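Local coordinates for calcium homeostasis modulator protein 5 (Homo sapiens, PDB 7D60) that assembles into undecameric, cone-shaped large-pore channels of the membrane, whose gating and ion conductance are likely regulated by lipids, at residues Arg32-Ser35 with Val36-Lys40; Asn47-Tyr50 with Gly51-Leu55; Pro58-Val61 with Leu62-Leu65; Thr123-Glu126 with Cys127-Gly131; Leu173-Gln176 with Ala177-Gln180. All coordinates share one frame; numbering follows the deposited sequence.

Contact 1 (Arg32-Ser35 with Val36-Lys40); sequences RLFS and VVAFK. With PA8 (1,2-dioctanoyl-sn-glycero-3-phosphate), chain B; PA8 (1,2-dioctanoyl-sn-glycero-3-phosphate), chain P.
Phe34 and Phe39 close the last turn of helix 15-38. Phe39 N donates to Phe34 O at 2.9 Å, five residues back, nearly along the C=O axis (171°). This makes a wider pi-type turn. Ala38 N reaches the same Phe34 O only weakly, as does Val37 N to Leu33 O. The packing is tight around these carbonyls. CB of Val37 lies 3.4 Å from Leu33 O, and CB of Phe39 lies 3.3 Å from Phe34 O. The Phe39 ring turns away from the turn and packs against Phe124, Tyr50 and Phe54.

The side of Val36 and Arg32 is looser. Val36 is exposed, and its CG2 lies 3.5 Å from Arg32 NH2 and as close to Arg32 O. Arg32 bends at chi2 (-61°) and chi3 (-55°), which brings the guanidinium back beside Val36. One face of that group is turned to the lipid of chain P, with NE 2.9 Å from O7. The lipid of chain B lies elsewhere, along Leu33, Val37 and Lys40. Val37 CG1 is 3.3 Å from its O8, and Lys40 NZ bonds weakly to phosphate oxygen O1. The stretch is thus the extracellular end of S1, where Arg32 and Val37 belong to experimentally established phospholipid-binding sites.

Contact 2 (Asn47-Tyr50 with Gly51-Leu55); sequences NMTY and GLVFL
Tyr50 and Phe54 lie side by side one turn apart and point the same way. The Tyr50 CB sits 3.2 Å from Gly51 N. CG is anti to the backbone N (chi1 -179°), which sends the ring out from the helix. On the ring, CD1 is still 3.9 Å from Gly51 N. Tyr50 CE2 and CZ then meet Phe54 CE1, CE2 being the nearer at 3.8 Å, while Phe54 CD1 lies over one face of the ring. The planes meet obliquely at 54°. At the tip, OH is 3.9 Å from Phe54 CE1 and is hydrogen-bonded to Gln180 OE1 of a neighbouring subunit. A leucine here would probably leave that glutamine oxygen without its hydroxyl mate and take the tyrosine ring from the side of Phe54. In the backbone, Gly51 N bonds Asn47 O at 3.3 Å. The turn belongs to helix 47-68. Its Asn47 and Tyr50 side chains touch Cys127 of helix 123-130, Leu55 packs on helix 109-120, and Phe54 meets Trp184 of the neighbouring subunit edge-to-face.

Contact 3 (Pro58-Val61 with Leu62-Leu65); sequences PAWV and LLIL
Pro58 O to Leu62 N, Ala59 O to Leu63 N and Trp60 O to Ile64 N are weak helical bonds, whereas Leu65 N to Val61 O is firmer, at 3.1 Å and 160°. The helix is kinked here, where the N atoms of Pro58 and Ala59 make no bond to the preceding turn.

Among the side chains, Trp60 and Ile64 carry the contact. They cross at an angle. The Ile64 CD1 methyl stands 3.2 Å above the indole plane, displaced toward the rim, and comes 3.4 Å from Trp60 NE1 and 3.6 Å from CE2. Ile64 CG1 is anti to its carbonyl carbon (chi1 -81°), which turns the chain back toward the tryptophan. Trp60 NE1 has its own weak hydrogen bond to Cys188 O of a neighbouring subunit. Leu63 CD2 brushes the benzene part of the indole, 4.4 Å from Trp60 CE3. Elsewhere, Leu62 CG lies 3.3 Å from Pro58 O.

Pro58, Ala59 and Leu62 also lean on Trp114 of helix 109-120. Val61 and Ile64 pack on the neighbouring subunit, and Leu65 touches a bound lipid. The arrangement is that of a proline-kinked transmembrane helix, here S2, packed between its own S3 and an adjoining subunit of the channel.

Contact 4 (Thr123-Glu126 with Cys127-Gly131); sequences TFYE and CAMSG
Tyr125 and Met129 form a Met-aromatic contact in which the whole methionine chain curls along the tyrosine. Met129 CB lies over the ring face, 4.3 Å from the centroid, in a CH-pi contact. The sulfur SD stands further out and oblique, at 5.5 Å. The chain bends at chi2 (37°) and chi3 (81°), bringing the CE methyl round to the tyrosine tip, 3.4 Å from Tyr125 OH. In the backbone, Met129 N bonds Tyr125 O at 2.9 Å. One residue further on, Glu126 O accepts Ser130 OG and, weakly, Ser130 N; the OG distance is too short to be trusted. The Glu126 side chain is extended, and its OE2 bonds Ser157 OG. Cys127 forms a disulfide with Cys41, tying this helix to the segment after S1. Helix 123-130 is flanked by three others. Thr123 touches Ser35 of helix 15-38. Phe124, Cys127 and Ser130 face helix 47-68, while Tyr125 and Met129 face Gln178, Ser179 and Leu175 of helix 168-203.

Contact 5 (Leu173-Gln176 with Ala177-Gln180); sequences LSLQ and AQSQ
Gln176 and Gln180 cross on one side of the transmembrane helix S4, near its extracellular end. Their amide planes are 49° apart, and NE2 of Gln176 is 3.7 Å from NE2 of Gln180. Gln180 CG also rests on Gln176 O at 3.5 Å. On another side, Leu175 CD2 meets Gln178 OE1 at 4.0 Å, while Gln178 CG lies 3.7 Å from Ser174 O.

The next shell fixes the Gln180 amide. Gln180 NE2 is hydrogen-bonded to Leu120 O of its own chain and, weakly, to Ala38 O of a neighbouring subunit. Its OE1 accepts from Tyr50 OH of that subunit. These partners hold the buried amide and set its rotation. A leucine in its place would probably leave that tyrosine hydroxyl and the Leu120 carbonyl without their mate and weaken the subunit seam. Ser179 OG bonds Leu119 O, and Gln176 packs on Lys40 of the neighbour and touches a bound lipid.

The backbone that carries these groups is itself loosely bonded. Ser179 N to Leu175 O and Ala177 N to Leu173 O, the latter with an angle of 129°, are both weak. At that turn the Ala177 CB methyl lies 3.4 Å from Leu173 O.

Overall arrangement
Contacts 1, 2 and 4 meet around the Phe39 ring. Phe39 CE2 is 3.5 Å from Tyr50 CE1, and Phe39 CD2 is 3.5 Å from Phe124 CE2. The centres of contacts 2 and 4 are about 8 Å apart. Contact 4 packs against contact 5, where Tyr125 CD2 is 3.5 Å from Ser179 CB. Contact 3 lies further along S2, its centre about 26 Å from that of contact 5. Contact 1 touches two lipids. Gln176 of contact 5 lines the same lipid pocket as Arg32 of contact 1, and contact 3 comes near another lipid through Leu65. Contacts 1, 2 and 3 face a neighbouring subunit, and contacts 1 and 2 meet residues of its contact 5.

Contact 1 (Arg32-Ser35 with Val36-Lys40)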
loop_
_atom_site.group_PDB
_atom_site.type_symbol
_atom_site.label_atom_id
_atom_site.label_comp_id
_atom_site.label_asym_id
_atom_site.label_seq_id
_atom_site.Cartn_x
_atom_site.Cartn_y
_atom_site.Cartn_z
ATOM N N ARG A 32 28.469 0.021 24.438
ATOM C CA ARG A 32 28.729 -0.861 23.310
ATOM C C ARG A 32 29.219 -0.107 22.088
ATOM O O ARG A 32 29.794 -0.720 21.188
ATOM C CB ARG A 32 27.472 -1.649 22.953
ATOM C CG ARG A 32 26.923 -2.450 24.103
ATOM C CD ARG A 32 27.936 -3.461 24.569
ATOM N NE ARG A 32 28.373 -4.316 23.473
ATOM C CZ ARG A 32 29.634 -4.671 23.260
ATOM N NH1 ARG A 32 30.591 -4.247 24.070
ATOM N NH2 ARG A 32 29.937 -5.454 22.235
ATOM N N LEU A 33 28.996 1.202 22.029
ATOM C CA LEU A 33 29.520 1.994 20.929
ATOM C C LEU A 33 30.973 2.381 21.166
ATOM O O LEU A 33 31.720 2.581 20.206
ATOM C CB LEU A 33 28.642 3.232 20.729
ATOM C CG LEU A 33 28.829 4.130 19.506
ATOM C CD1 LEU A 33 27.479 4.541 18.965
ATOM C CD2 LEU A 33 29.633 5.364 19.866
ATOM N N PHE A 34 31.393 2.479 22.425
ATOM C CA PHE A 34 32.775 2.830 22.721
ATOM C C PHE A 34 33.697 1.625 22.658
ATOM O O PHE A 34 34.846 1.755 22.229
ATOM C CB PHE A 34 32.874 3.474 24.102
ATOM C CG PHE A 34 32.779 4.964 24.079
ATOM C CD1 PHE A 34 33.849 5.731 23.658
ATOM C CD2 PHE A 34 31.618 5.601 24.477
ATOM C CE1 PHE A 34 33.762 7.108 23.632
ATOM C CE2 PHE A 34 31.524 6.975 24.456
ATOM C CZ PHE A 34 32.597 7.729 24.033
ATOM N N SER A 35 33.221 0.457 23.073
ATOM C CA SER A 35 34.055 -0.733 23.122
ATOM C C SER A 35 34.195 -1.421 21.774
ATOM O O SER A 35 35.162 -2.162 21.569
ATOM C CB SER A 35 33.491 -1.726 24.136
ATOM O OG SER A 35 32.468 -2.505 23.550
ATOM N N VAL A 36 33.261 -1.200 20.858
ATOM C CA VAL A 36 33.318 -1.826 19.544
ATOM C C VAL A 36 34.031 -0.936 18.537
ATOM O O VAL A 36 34.907 -1.388 17.796
ATOM C CB VAL A 36 31.886 -2.185 19.085
ATOM C CG1 VAL A 36 31.800 -2.357 17.578
ATOM C CG2 VAL A 36 31.410 -3.440 19.793
ATOM N N VAL A 37 33.705 0.350 18.527
ATOM C CA VAL A 37 34.112 1.229 17.439
ATOM C C VAL A 37 35.394 1.984 17.773
ATOM O O VAL A 37 36.257 2.172 16.913
ATOM C CB VAL A 37 32.950 2.186 17.104
ATOM C CG1 VAL A 37 33.258 2.993 15.882
ATOM C CG2 VAL A 37 31.670 1.401 16.900
ATOM N N ALA A 38 35.568 2.408 19.023
ATOM C CA ALA A 38 36.686 3.277 19.374
ATOM C C ALA A 38 37.783 2.583 20.168
ATOM O O ALA A 38 38.956 2.916 20.001
ATOM C CB ALA A 38 36.183 4.483 20.168
ATOM N N PHE A 39 37.442 1.641 21.037
ATOM C CA PHE A 39 38.431 1.029 21.913
ATOM C C PHE A 39 39.210 -0.034 21.153
ATOM O O PHE A 39 38.622 -0.952 20.576
ATOM C CB PHE A 39 37.756 0.422 23.140
ATOM C CG PHE A 39 38.707 0.025 24.232
ATOM C CD1 PHE A 39 39.154 -1.278 24.344
ATOM C CD2 PHE A 39 39.137 0.951 25.159
ATOM C CE1 PHE A 39 40.018 -1.642 25.350
ATOM C CE2 PHE A 39 39.994 0.586 26.172
ATOM C CZ PHE A 39 40.438 -0.708 26.263
ATOM N N LYS A 40 40.532 0.097 21.149
ATOM C CA LYS A 40 41.422 -0.968 20.708
ATOM C C LYS A 40 42.701 -0.875 21.521
ATOM O O LYS A 40 43.444 0.103 21.420
ATOM C CB LYS A 40 41.684 -0.906 19.198
ATOM C CG LYS A 40 41.945 0.467 18.614
ATOM C CD LYS A 40 42.026 0.396 17.105
ATOM C CE LYS A 40 40.654 0.151 16.501
ATOM N NZ LYS A 40 39.736 1.304 16.713
HETATM O O1 PA8 B . 37.716 2.578 14.333
HETATM O O2 PA8 B . 38.774 4.635 15.202
HETATM P P1 PA8 B . 37.862 4.067 14.141
HETATM O O3 PA8 B . 38.451 4.331 12.777
HETATM O O4 PA8 B . 36.382 4.781 14.258
HETATM C C1 PA8 B . 36.269 5.922 15.058
HETATM C C2 PA8 B . 34.794 6.291 15.226
HETATM C C3 PA8 B . 34.706 7.513 16.140
HETATM O O5 PA8 B . 33.667 7.362 17.070
HETATM C C4 PA8 B . 33.441 8.499 17.861
HETATM O O6 PA8 B . 34.141 9.449 17.757
HETATM C C5 PA8 B . 32.297 8.539 18.870
HETATM C C6 PA8 B . 32.532 9.620 19.923
HETATM C C7 PA8 B . 31.240 10.154 20.532
HETATM O O7 PA8 B . 34.243 6.599 13.976
HETATM C C12 PA8 B . 33.346 5.665 13.432
HETATM O O8 PA8 B . 33.739 4.619 13.040
HETATM C C13 PA8 B . 31.862 6.007 13.307
HETATM C C14 PA8 B . 31.087 5.773 14.599
HETATM C C15 PA8 B . 30.532 7.070 15.184
HETATM C C16 PA8 B . 29.448 6.810 16.227
HETATM C C17 PA8 B . 28.059 6.653 15.611
HETATM C C18 PA8 B . 27.124 7.792 16.010
HETATM O O1 PA8 P . 30.231 -11.149 24.416
HETATM O O2 PA8 P . 31.045 -9.857 26.359
HETATM P P1 PA8 P . 30.534 -9.767 24.940
HETATM O O3 PA8 P . 31.586 -9.130 24.066
HETATM O O4 PA8 P . 29.162 -8.857 24.914
HETATM C C1 PA8 P . 28.847 -8.116 26.057
HETATM C C2 PA8 P . 27.438 -7.537 25.925
HETATM C C3 PA8 P . 27.112 -6.771 27.207
HETATM O O5 PA8 P . 25.802 -7.046 27.629
HETATM C C4 PA8 P . 25.386 -6.279 28.728
HETATM O O6 PA8 P . 26.139 -5.533 29.257
HETATM C C5 PA8 P . 23.963 -6.389 29.269
HETATM C C6 PA8 P . 23.880 -5.872 30.704
HETATM C C7 PA8 P . 22.494 -5.354 31.074
HETATM O O7 PA8 P . 27.390 -6.663 24.832
HETATM C C12 PA8 P . 26.686 -7.104 23.700
HETATM O O8 PA8 P . 27.121 -7.977 23.028
HETATM C C13 PA8 P . 25.370 -6.435 23.306
HETATM C C14 PA8 P . 24.171 -6.978 24.076
HETATM C C15 PA8 P . 23.533 -5.920 24.973
HETATM C C16 PA8 P . 22.133 -6.325 25.429
HETATM C C17 PA8 P . 21.047 -5.936 24.429
HETATM C C18 PA8 P . 20.110 -4.869 24.987
#

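Contact 2 (Asn47-Tyr50 with Gly51-Leu55)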
loop_
_atom_site.group_PDB
_atom_site.type_symbol
_atom_site.label_atom_id
_atom_site.label_comp_id
_atom_site.label_asym_id
_atom_site.label_seq_id
_atom_site.Cartn_x
_atom_site.Cartn_y
_atom_site.Cartn_z
ATOM N N ASN A 47 49.372 0.386 28.915
ATOM C CA ASN A 47 48.115 -0.342 29.037
ATOM C C ASN A 47 47.324 0.109 30.249
ATOM O O ASN A 47 46.091 0.143 30.206
ATOM C CB ASN A 47 48.372 -1.844 29.133
ATOM C CG ASN A 47 48.143 -2.547 27.835
ATOM O OD1 ASN A 47 47.582 -1.979 26.914
ATOM N ND2 ASN A 47 48.535 -3.803 27.766
ATOM N N MET A 48 48.018 0.434 31.339
ATOM C CA MET A 48 47.346 0.790 32.581
ATOM C C MET A 48 46.626 2.123 32.460
ATOM O O MET A 48 45.485 2.250 32.897
ATOM C CB MET A 48 48.353 0.822 33.725
ATOM C CG MET A 48 47.759 1.143 35.076
ATOM S SD MET A 48 46.588 -0.093 35.657
ATOM C CE MET A 48 47.638 -1.074 36.720
ATOM N N THR A 49 47.260 3.119 31.840
ATOM C CA THR A 49 46.635 4.430 31.706
ATOM C C THR A 49 45.523 4.428 30.666
ATOM O O THR A 49 44.537 5.148 30.821
ATOM C CB THR A 49 47.694 5.469 31.352
ATOM O OG1 THR A 49 48.845 5.265 32.176
ATOM C CG2 THR A 49 47.180 6.872 31.582
ATOM N N TYR A 50 45.646 3.619 29.620
ATOM C CA TYR A 50 44.671 3.655 28.538
ATOM C C TYR A 50 43.341 3.033 28.941
ATOM O O TYR A 50 42.281 3.559 28.592
ATOM C CB TYR A 50 45.236 2.946 27.313
ATOM C CG TYR A 50 44.324 2.938 26.122
ATOM C CD1 TYR A 50 43.676 1.785 25.737
ATOM C CD2 TYR A 50 44.121 4.080 25.375
ATOM C CE1 TYR A 50 42.856 1.768 24.642
ATOM C CE2 TYR A 50 43.293 4.072 24.280
ATOM C CZ TYR A 50 42.663 2.914 23.922
ATOM O OH TYR A 50 41.836 2.895 22.833
ATOM N N GLY A 51 43.368 1.917 29.666
ATOM C CA GLY A 51 42.126 1.270 30.040
ATOM C C GLY A 51 41.447 1.887 31.234
ATOM O O GLY A 51 40.230 1.751 31.381
ATOM N N LEU A 52 42.203 2.572 32.078
ATOM C CA LEU A 52 41.692 3.198 33.281
ATOM C C LEU A 52 41.155 4.599 33.020
ATOM O O LEU A 52 40.536 5.185 33.908
ATOM C CB LEU A 52 42.810 3.232 34.321
ATOM C CG LEU A 52 42.625 3.380 35.813
ATOM C CD1 LEU A 52 41.861 2.188 36.287
ATOM C CD2 LEU A 52 43.980 3.393 36.459
ATOM N N VAL A 53 41.388 5.144 31.830
ATOM C CA VAL A 53 40.794 6.407 31.403
ATOM C C VAL A 53 39.448 6.178 30.730
ATOM O O VAL A 53 38.496 6.918 30.966
ATOM C CB VAL A 53 41.793 7.158 30.490
ATOM C CG1 VAL A 53 41.113 8.149 29.580
ATOM C CG2 VAL A 53 42.805 7.894 31.330
ATOM N N PHE A 54 39.306 5.112 29.945
ATOM C CA PHE A 54 38.014 4.771 29.358
ATOM C C PHE A 54 36.998 4.293 30.387
ATOM O O PHE A 54 35.813 4.196 30.062
ATOM C CB PHE A 54 38.188 3.693 28.296
ATOM C CG PHE A 54 38.357 4.222 26.908
ATOM C CD1 PHE A 54 39.582 4.695 26.476
ATOM C CD2 PHE A 54 37.295 4.217 26.025
ATOM C CE1 PHE A 54 39.738 5.164 25.200
ATOM C CE2 PHE A 54 37.447 4.685 24.747
ATOM C CZ PHE A 54 38.669 5.159 24.334
ATOM N N LEU A 55 37.430 3.984 31.604
ATOM C CA LEU A 55 36.565 3.573 32.698
ATOM C C LEU A 55 36.065 4.764 33.507
ATOM O O LEU A 55 34.868 4.871 33.783
ATOM C CB LEU A 55 37.328 2.602 33.601
ATOM C CG LEU A 55 36.642 1.482 34.374
ATOM C CD1 LEU A 55 35.724 0.689 33.488
ATOM C CD2 LEU A 55 37.702 0.588 34.961
#

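Contact 3 (Pro58-Val61 with Leu62-Leu65)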
loop_
_atom_site.group_PDB
_atom_site.type_symbol
_atom_site.label_atom_id
_atom_site.label_comp_id
_atom_site.label_asym_id
_atom_site.label_seq_id
_atom_site.Cartn_x
_atom_site.Cartn_y
_atom_site.Cartn_z
ATOM N N PRO A 58 34.466 8.870 31.352
ATOM C CA PRO A 58 33.024 9.068 31.140
ATOM C C PRO A 58 32.201 9.052 32.415
ATOM O O PRO A 58 31.035 9.453 32.373
ATOM C CB PRO A 58 32.640 7.909 30.217
ATOM C CG PRO A 58 33.849 7.600 29.519
ATOM C CD PRO A 58 34.921 7.732 30.530
ATOM N N ALA A 59 32.748 8.597 33.538
ATOM C CA ALA A 59 32.035 8.713 34.802
ATOM C C ALA A 59 32.185 10.101 35.405
ATOM O O ALA A 59 31.288 10.564 36.110
ATOM C CB ALA A 59 32.527 7.655 35.787
ATOM N N TRP A 60 33.305 10.771 35.143
ATOM C CA TRP A 60 33.495 12.131 35.627
ATOM C C TRP A 60 32.641 13.123 34.850
ATOM O O TRP A 60 32.174 14.114 35.417
ATOM C CB TRP A 60 34.974 12.496 35.536
ATOM C CG TRP A 60 35.287 13.938 35.706
ATOM C CD1 TRP A 60 35.467 14.857 34.722
ATOM C CD2 TRP A 60 35.482 14.631 36.939
ATOM N NE1 TRP A 60 35.751 16.081 35.261
ATOM C CE2 TRP A 60 35.768 15.968 36.624
ATOM C CE3 TRP A 60 35.435 14.251 38.280
ATOM C CZ2 TRP A 60 36.006 16.928 37.599
ATOM C CZ3 TRP A 60 35.673 15.203 39.246
ATOM C CH2 TRP A 60 35.954 16.525 38.902
ATOM N N VAL A 61 32.420 12.868 33.564
ATOM C CA VAL A 61 31.625 13.764 32.735
ATOM C C VAL A 61 30.147 13.643 33.084
ATOM O O VAL A 61 29.420 14.642 33.124
ATOM C CB VAL A 61 31.912 13.467 31.250
ATOM C CG1 VAL A 61 30.915 14.125 30.324
ATOM C CG2 VAL A 61 33.309 13.910 30.903
ATOM N N LEU A 62 29.688 12.430 33.393
ATOM C CA LEU A 62 28.288 12.233 33.755
ATOM C C LEU A 62 27.976 12.775 35.143
ATOM O O LEU A 62 26.810 13.029 35.456
ATOM C CB LEU A 62 27.930 10.753 33.681
ATOM C CG LEU A 62 27.773 10.129 32.299
ATOM C CD1 LEU A 62 27.731 8.619 32.406
ATOM C CD2 LEU A 62 26.532 10.644 31.615
ATOM N N LEU A 63 28.988 12.951 35.987
ATOM C CA LEU A 63 28.761 13.526 37.306
ATOM C C LEU A 63 28.581 15.036 37.224
ATOM O O LEU A 63 27.744 15.607 37.930
ATOM C CB LEU A 63 29.921 13.164 38.230
ATOM C CG LEU A 63 30.092 13.939 39.530
ATOM C CD1 LEU A 63 29.068 13.492 40.541
ATOM C CD2 LEU A 63 31.482 13.748 40.072
ATOM N N ILE A 64 29.349 15.693 36.357
ATOM C CA ILE A 64 29.256 17.139 36.197
ATOM C C ILE A 64 27.965 17.512 35.480
ATOM O O ILE A 64 27.315 18.508 35.815
ATOM C CB ILE A 64 30.516 17.644 35.470
ATOM C CG1 ILE A 64 31.655 17.791 36.471
ATOM C CG2 ILE A 64 30.294 18.954 34.739
ATOM C CD1 ILE A 64 32.970 18.025 35.832
ATOM N N LEU A 65 27.535 16.678 34.535
ATOM C CA LEU A 65 26.260 16.867 33.857
ATOM C C LEU A 65 25.065 16.701 34.790
ATOM O O LEU A 65 23.983 17.206 34.486
ATOM C CB LEU A 65 26.155 15.884 32.693
ATOM C CG LEU A 65 25.118 16.129 31.604
ATOM C CD1 LEU A 65 25.479 17.358 30.804
ATOM C CD2 LEU A 65 25.008 14.916 30.706
#

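Contact 4 (Thr123-Glu126 with Cys127-Gly131)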
loop_
_atom_site.group_PDB
_atom_site.type_symbol
_atom_site.label_atom_id
_atom_site.label_comp_id
_atom_site.label_asym_id
_atom_site.label_seq_id
_atom_site.Cartn_x
_atom_site.Cartn_y
_atom_site.Cartn_z
ATOM N N THR A 123 36.107 -5.535 28.714
ATOM C CA THR A 123 37.202 -5.163 27.831
ATOM C C THR A 123 38.090 -4.073 28.409
ATOM O O THR A 123 39.290 -4.060 28.126
ATOM C CB THR A 123 36.665 -4.702 26.478
ATOM O OG1 THR A 123 35.897 -3.510 26.651
ATOM C CG2 THR A 123 35.778 -5.762 25.879
ATOM N N PHE A 124 37.543 -3.164 29.217
ATOM C CA PHE A 124 38.368 -2.102 29.780
ATOM C C PHE A 124 39.224 -2.604 30.931
ATOM O O PHE A 124 40.320 -2.087 31.151
ATOM C CB PHE A 124 37.510 -0.931 30.268
ATOM C CG PHE A 124 36.633 -0.313 29.213
ATOM C CD1 PHE A 124 35.429 0.260 29.564
ATOM C CD2 PHE A 124 37.009 -0.286 27.887
ATOM C CE1 PHE A 124 34.613 0.831 28.616
ATOM C CE2 PHE A 124 36.189 0.281 26.935
ATOM C CZ PHE A 124 34.993 0.841 27.302
ATOM N N TYR A 125 38.743 -3.598 31.674
ATOM C CA TYR A 125 39.514 -4.149 32.781
ATOM C C TYR A 125 40.597 -5.095 32.292
ATOM O O TYR A 125 41.648 -5.200 32.925
ATOM C CB TYR A 125 38.576 -4.866 33.754
ATOM C CG TYR A 125 39.221 -5.537 34.953
ATOM C CD1 TYR A 125 39.421 -4.842 36.132
ATOM C CD2 TYR A 125 39.589 -6.882 34.918
ATOM C CE1 TYR A 125 39.994 -5.449 37.225
ATOM C CE2 TYR A 125 40.159 -7.492 36.002
ATOM C CZ TYR A 125 40.358 -6.772 37.152
ATOM O OH TYR A 125 40.925 -7.385 38.238
ATOM N N GLU A 126 40.346 -5.793 31.186
ATOM C CA GLU A 126 41.324 -6.723 30.638
ATOM C C GLU A 126 42.551 -5.988 30.109
ATOM O O GLU A 126 43.683 -6.454 30.279
ATOM C CB GLU A 126 40.654 -7.559 29.551
ATOM C CG GLU A 126 41.574 -8.259 28.583
ATOM C CD GLU A 126 40.813 -8.938 27.465
ATOM O OE1 GLU A 126 39.621 -9.248 27.664
ATOM O OE2 GLU A 126 41.399 -9.159 26.388
ATOM N N CYS A 127 42.345 -4.819 29.499
ATOM C CA CYS A 127 43.459 -3.991 29.048
ATOM C C CYS A 127 44.224 -3.397 30.226
ATOM O O CYS A 127 45.453 -3.317 30.191
ATOM C CB CYS A 127 42.936 -2.892 28.122
ATOM S SG CYS A 127 44.165 -1.965 27.163
ATOM N N ALA A 128 43.525 -2.998 31.286
ATOM C CA ALA A 128 44.188 -2.306 32.385
ATOM C C ALA A 128 44.887 -3.264 33.342
ATOM O O ALA A 128 45.937 -2.927 33.895
ATOM C CB ALA A 128 43.183 -1.444 33.143
ATOM N N MET A 129 44.325 -4.452 33.568
ATOM C CA MET A 129 44.935 -5.426 34.468
ATOM C C MET A 129 46.133 -6.133 33.846
ATOM O O MET A 129 46.946 -6.700 34.583
ATOM C CB MET A 129 43.881 -6.450 34.911
ATOM C CG MET A 129 44.203 -7.268 36.155
ATOM S SD MET A 129 45.074 -6.372 37.447
ATOM C CE MET A 129 43.726 -5.512 38.241
ATOM N N SER A 130 46.273 -6.090 32.517
ATOM C CA SER A 130 47.411 -6.718 31.855
ATOM C C SER A 130 48.722 -6.031 32.214
ATOM O O SER A 130 49.725 -6.699 32.488
ATOM C CB SER A 130 47.210 -6.702 30.345
ATOM O OG SER A 130 45.951 -7.228 29.995
ATOM N N GLY A 131 48.737 -4.706 32.224
ATOM C CA GLY A 131 49.954 -3.993 32.543
ATOM C C GLY A 131 50.081 -3.614 34.000
ATOM O O GLY A 131 50.340 -2.450 34.311
#

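Contact 5 (Leu173-Gln176 with Ala177-Gln180)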
loop_
_atom_site.group_PDB
_atom_site.type_symbol
_atom_site.label_atom_id
_atom_site.label_comp_id
_atom_site.label_asym_id
_atom_site.label_seq_id
_atom_site.Cartn_x
_atom_site.Cartn_y
_atom_site.Cartn_z
ATOM N N LEU A 173 40.213 -15.439 29.517
ATOM C CA LEU A 173 38.992 -15.843 30.193
ATOM C C LEU A 173 39.088 -15.665 31.695
ATOM O O LEU A 173 38.060 -15.525 32.361
ATOM C CB LEU A 173 38.667 -17.304 29.880
ATOM C CG LEU A 173 38.002 -17.614 28.543
ATOM C CD1 LEU A 173 37.526 -19.047 28.525
ATOM C CD2 LEU A 173 36.854 -16.671 28.263
ATOM N N SER A 174 40.297 -15.666 32.240
ATOM C CA SER A 174 40.470 -15.475 33.671
ATOM C C SER A 174 40.428 -14.007 34.060
ATOM O O SER A 174 40.184 -13.689 35.225
ATOM C CB SER A 174 41.787 -16.101 34.120
ATOM O OG SER A 174 42.018 -15.874 35.495
ATOM N N LEU A 175 40.674 -13.106 33.113
ATOM C CA LEU A 175 40.579 -11.676 33.368
ATOM C C LEU A 175 39.207 -11.126 33.031
ATOM O O LEU A 175 38.755 -10.175 33.671
ATOM C CB LEU A 175 41.635 -10.917 32.563
ATOM C CG LEU A 175 43.104 -11.117 32.927
ATOM C CD1 LEU A 175 43.983 -10.463 31.891
ATOM C CD2 LEU A 175 43.401 -10.561 34.295
ATOM N N GLN A 176 38.538 -11.705 32.042
ATOM C CA GLN A 176 37.186 -11.311 31.683
ATOM C C GLN A 176 36.162 -11.769 32.710
ATOM O O GLN A 176 35.049 -11.241 32.738
ATOM C CB GLN A 176 36.857 -11.876 30.302
ATOM C CG GLN A 176 35.725 -11.217 29.545
ATOM C CD GLN A 176 34.470 -12.062 29.525
ATOM O OE1 GLN A 176 34.509 -13.258 29.804
ATOM N NE2 GLN A 176 33.351 -11.448 29.167
ATOM N N ALA A 177 36.515 -12.731 33.559
ATOM C CA ALA A 177 35.643 -13.194 34.624
ATOM C C ALA A 177 35.915 -12.516 35.955
ATOM O O ALA A 177 35.029 -12.498 36.810
ATOM C CB ALA A 177 35.778 -14.708 34.801
ATOM N N GLN A 178 37.111 -11.974 36.157
ATOM C CA GLN A 178 37.378 -11.187 37.352
ATOM C C GLN A 178 36.686 -9.836 37.305
ATOM O O GLN A 178 36.381 -9.267 38.354
ATOM C CB GLN A 178 38.878 -10.980 37.523
ATOM C CG GLN A 178 39.551 -11.962 38.435
ATOM C CD GLN A 178 41.054 -11.813 38.418
ATOM O OE1 GLN A 178 41.586 -10.889 37.813
ATOM N NE2 GLN A 178 41.747 -12.724 39.084
ATOM N N SER A 179 36.443 -9.305 36.109
ATOM C CA SER A 179 35.778 -8.019 35.982
ATOM C C SER A 179 34.275 -8.146 36.143
ATOM O O SER A 179 33.626 -7.227 36.647
ATOM C CB SER A 179 36.097 -7.393 34.633
ATOM O OG SER A 179 35.174 -7.806 33.655
ATOM N N GLN A 180 33.701 -9.265 35.707
ATOM C CA GLN A 180 32.266 -9.454 35.830
ATOM C C GLN A 180 31.846 -9.770 37.257
ATOM O O GLN A 180 30.680 -9.582 37.599
ATOM C CB GLN A 180 31.808 -10.553 34.884
ATOM C CG GLN A 180 31.846 -10.131 33.445
ATOM C CD GLN A 180 31.340 -11.193 32.517
ATOM O OE1 GLN A 180 31.592 -12.373 32.716
ATOM N NE2 GLN A 180 30.617 -10.783 31.492
#